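Local coordinates for nuclear receptor corepressor 2 (Homo sapiens, PDB 4A69), which acts as a transcriptional corepressor of nuclear receptors, its SANT-type domain binding inositol tetrakisphosphate, probably at the interface with its histone deacetylase partner, at residues C[52-57]-C[66-71]. Numbering follows the deposited sequence.
Sequences ETFREK and GLIASF
Lys57 reaches across to Phe71 and lays the end of its chain over one face of the ring. The interaction is cation-pi, with NZ of Lys57 3.5 Å from the centroid of the Phe71 ring and 18° off the ring normal. The methylene before it adds a CH-pi contact: CE of Lys57 stands 3.6 Å from the same centroid, closer to the normal at 9°. A bend at chi2 (-59°) turns the lysine chain so that CD, CE and NZ pass from the CD2 side of the ring across to CZ, where NZ comes within 3.4 Å of Phe71 CZ. With an alanine here, the face of Phe71 would probably lose both its cation and its aliphatic cover, leaving the ring freer to turn, while the CB contact to Ile68 could remain.

The remaining contacts are apolar. Ile68 is wedged between two residues of the facing helix, its CG1 branch 3.7 Å from Lys57 CB and its CG2 methyl 3.6 Å from CD2 of Phe54, whose ring it meets obliquely. More loosely, the CG2 methyl of Thr53 lies 4.1 Å from CB of Phe71, while its hydroxyl is hydrogen-bonded to the carbonyl of Gln49, one turn back.

The contact thus joins helix 48-60 to helix 65-70, the first two helices of the Myb-like, three-helix SANT fold. On its buried side, helix 77-87 completes the core, with Tyr83 meeting Phe54 edge-to-face, Tyr84 also touching Phe54, and Cys80 packing on Ile68.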
loop_
_atom_site.group_PDB
_atom_site.type_symbol
_atom_site.label_atom_id
_atom_site.label_comp_id
_atom_site.label_asym_id
_atom_site.label_seq_id
_atom_site.Cartn_x
_atom_site.Cartn_y
_atom_site.Cartn_z
ATOM N N GLU C 52 -32.164 -1.261 11.047
ATOM C CA GLU C 52 -33.022 -2.264 10.418
ATOM C C GLU C 52 -33.081 -2.141 8.887
ATOM O O GLU C 52 -33.099 -3.153 8.180
ATOM C CB GLU C 52 -34.424 -2.233 11.042
ATOM C CG GLU C 52 -35.103 -3.596 11.128
ATOM C CD GLU C 52 -35.753 -4.020 9.821
ATOM O OE1 GLU C 52 -36.006 -3.152 8.957
ATOM O OE2 GLU C 52 -36.020 -5.227 9.655
ATOM N N THR C 53 -33.102 -0.908 8.383
ATOM C CA THR C 53 -33.093 -0.656 6.931
ATOM C C THR C 53 -31.806 -1.161 6.269
ATOM O O THR C 53 -31.849 -1.773 5.199
ATOM C CB THR C 53 -33.308 0.836 6.613
ATOM O OG1 THR C 53 -34.457 1.302 7.327
ATOM C CG2 THR C 53 -33.525 1.060 5.114
ATOM N N PHE C 54 -30.669 -0.909 6.915
ATOM C CA PHE C 54 -29.377 -1.423 6.443
ATOM C C PHE C 54 -29.471 -2.929 6.152
ATOM O O PHE C 54 -29.225 -3.378 5.026
ATOM C CB PHE C 54 -28.278 -1.131 7.482
ATOM C CG PHE C 54 -26.899 -1.607 7.074
ATOM C CD1 PHE C 54 -26.469 -2.897 7.375
ATOM C CD2 PHE C 54 -26.025 -0.754 6.400
ATOM C CE1 PHE C 54 -25.202 -3.334 7.005
ATOM C CE2 PHE C 54 -24.759 -1.185 6.027
ATOM C CZ PHE C 54 -24.347 -2.477 6.333
ATOM N N ARG C 55 -29.864 -3.688 7.174
ATOM C CA ARG C 55 -29.959 -5.147 7.105
ATOM C C ARG C 55 -30.805 -5.663 5.938
ATOM O O ARG C 55 -30.347 -6.506 5.160
ATOM C CB ARG C 55 -30.488 -5.696 8.435
ATOM C CG ARG C 55 -30.406 -7.211 8.559
ATOM C CD ARG C 55 -31.122 -7.719 9.803
ATOM N NE ARG C 55 -32.492 -7.215 9.896
ATOM C CZ ARG C 55 -33.381 -7.611 10.800
ATOM N NH1 ARG C 55 -33.061 -8.532 11.704
ATOM N NH2 ARG C 55 -34.597 -7.084 10.798
ATOM N N GLU C 56 -32.027 -5.152 5.812
ATOM C CA GLU C 56 -32.947 -5.612 4.770
ATOM C C GLU C 56 -32.433 -5.259 3.385
ATOM O O GLU C 56 -32.504 -6.075 2.462
ATOM C CB GLU C 56 -34.351 -5.031 4.966
ATOM C CG GLU C 56 -35.405 -5.689 4.079
ATOM C CD GLU C 56 -36.330 -4.685 3.414
ATOM O OE1 GLU C 56 -36.908 -3.838 4.132
ATOM O OE2 GLU C 56 -36.469 -4.739 2.168
ATOM N N LYS C 57 -31.911 -4.043 3.243
ATOM C CA LYS C 57 -31.323 -3.630 1.977
ATOM C C LYS C 57 -30.062 -4.426 1.673
ATOM O O LYS C 57 -29.800 -4.754 0.512
ATOM C CB LYS C 57 -31.053 -2.122 1.958
ATOM C CG LYS C 57 -32.316 -1.271 1.961
ATOM C CD LYS C 57 -33.192 -1.595 0.758
ATOM C CE LYS C 57 -34.589 -1.020 0.917
ATOM N NZ LYS C 57 -35.344 -1.167 -0.355
ATOM N N GLY C 66 -23.889 1.676 -2.121
ATOM C CA GLY C 66 -24.505 2.771 -2.876
ATOM C C GLY C 66 -26.016 2.703 -2.746
ATOM O O GLY C 66 -26.664 3.683 -2.362
ATOM N N LEU C 67 -26.578 1.530 -3.042
ATOM C CA LEU C 67 -28.023 1.321 -2.904
ATOM C C LEU C 67 -28.492 1.478 -1.456
ATOM O O LEU C 67 -29.490 2.147 -1.194
ATOM C CB LEU C 67 -28.430 -0.043 -3.474
ATOM C CG LEU C 67 -29.899 -0.344 -3.791
ATOM C CD1 LEU C 67 -30.641 0.868 -4.328
ATOM C CD2 LEU C 67 -29.969 -1.482 -4.796
ATOM N N ILE C 68 -27.769 0.881 -0.512
ATOM C CA ILE C 68 -28.155 0.968 0.895
ATOM C C ILE C 68 -28.213 2.428 1.355
ATOM O O ILE C 68 -29.231 2.871 1.908
ATOM C CB ILE C 68 -27.239 0.122 1.807
ATOM C CG1 ILE C 68 -27.423 -1.368 1.512
ATOM C CG2 ILE C 68 -27.518 0.406 3.280
ATOM C CD1 ILE C 68 -26.266 -2.237 1.963
ATOM N N ALA C 69 -27.134 3.176 1.109
ATOM C CA ALA C 69 -27.073 4.586 1.507
ATOM C C ALA C 69 -28.236 5.405 0.947
ATOM O O ALA C 69 -28.724 6.321 1.603
ATOM C CB ALA C 69 -25.748 5.203 1.095
ATOM N N SER C 70 -28.673 5.070 -0.264
ATOM C CA SER C 70 -29.775 5.785 -0.913
ATOM C C SER C 70 -31.085 5.731 -0.123
ATOM O O SER C 70 -31.896 6.649 -0.210
ATOM C CB SER C 70 -29.983 5.275 -2.342
ATOM O OG SER C 70 -30.565 3.980 -2.359
ATOM N N PHE C 71 -31.283 4.675 0.664
ATOM C CA PHE C 71 -32.489 4.540 1.482
ATOM C C PHE C 71 -32.309 5.087 2.896
ATOM O O PHE C 71 -33.167 4.871 3.759
ATOM C CB PHE C 71 -32.953 3.077 1.542
ATOM C CG PHE C 71 -33.489 2.551 0.239
ATOM C CD1 PHE C 71 -34.806 2.811 -0.146
ATOM C CD2 PHE C 71 -32.693 1.772 -0.594
ATOM C CE1 PHE C 71 -35.305 2.318 -1.342
ATOM C CE2 PHE C 71 -33.190 1.269 -1.793
ATOM C CZ PHE C 71 -34.497 1.546 -2.167
#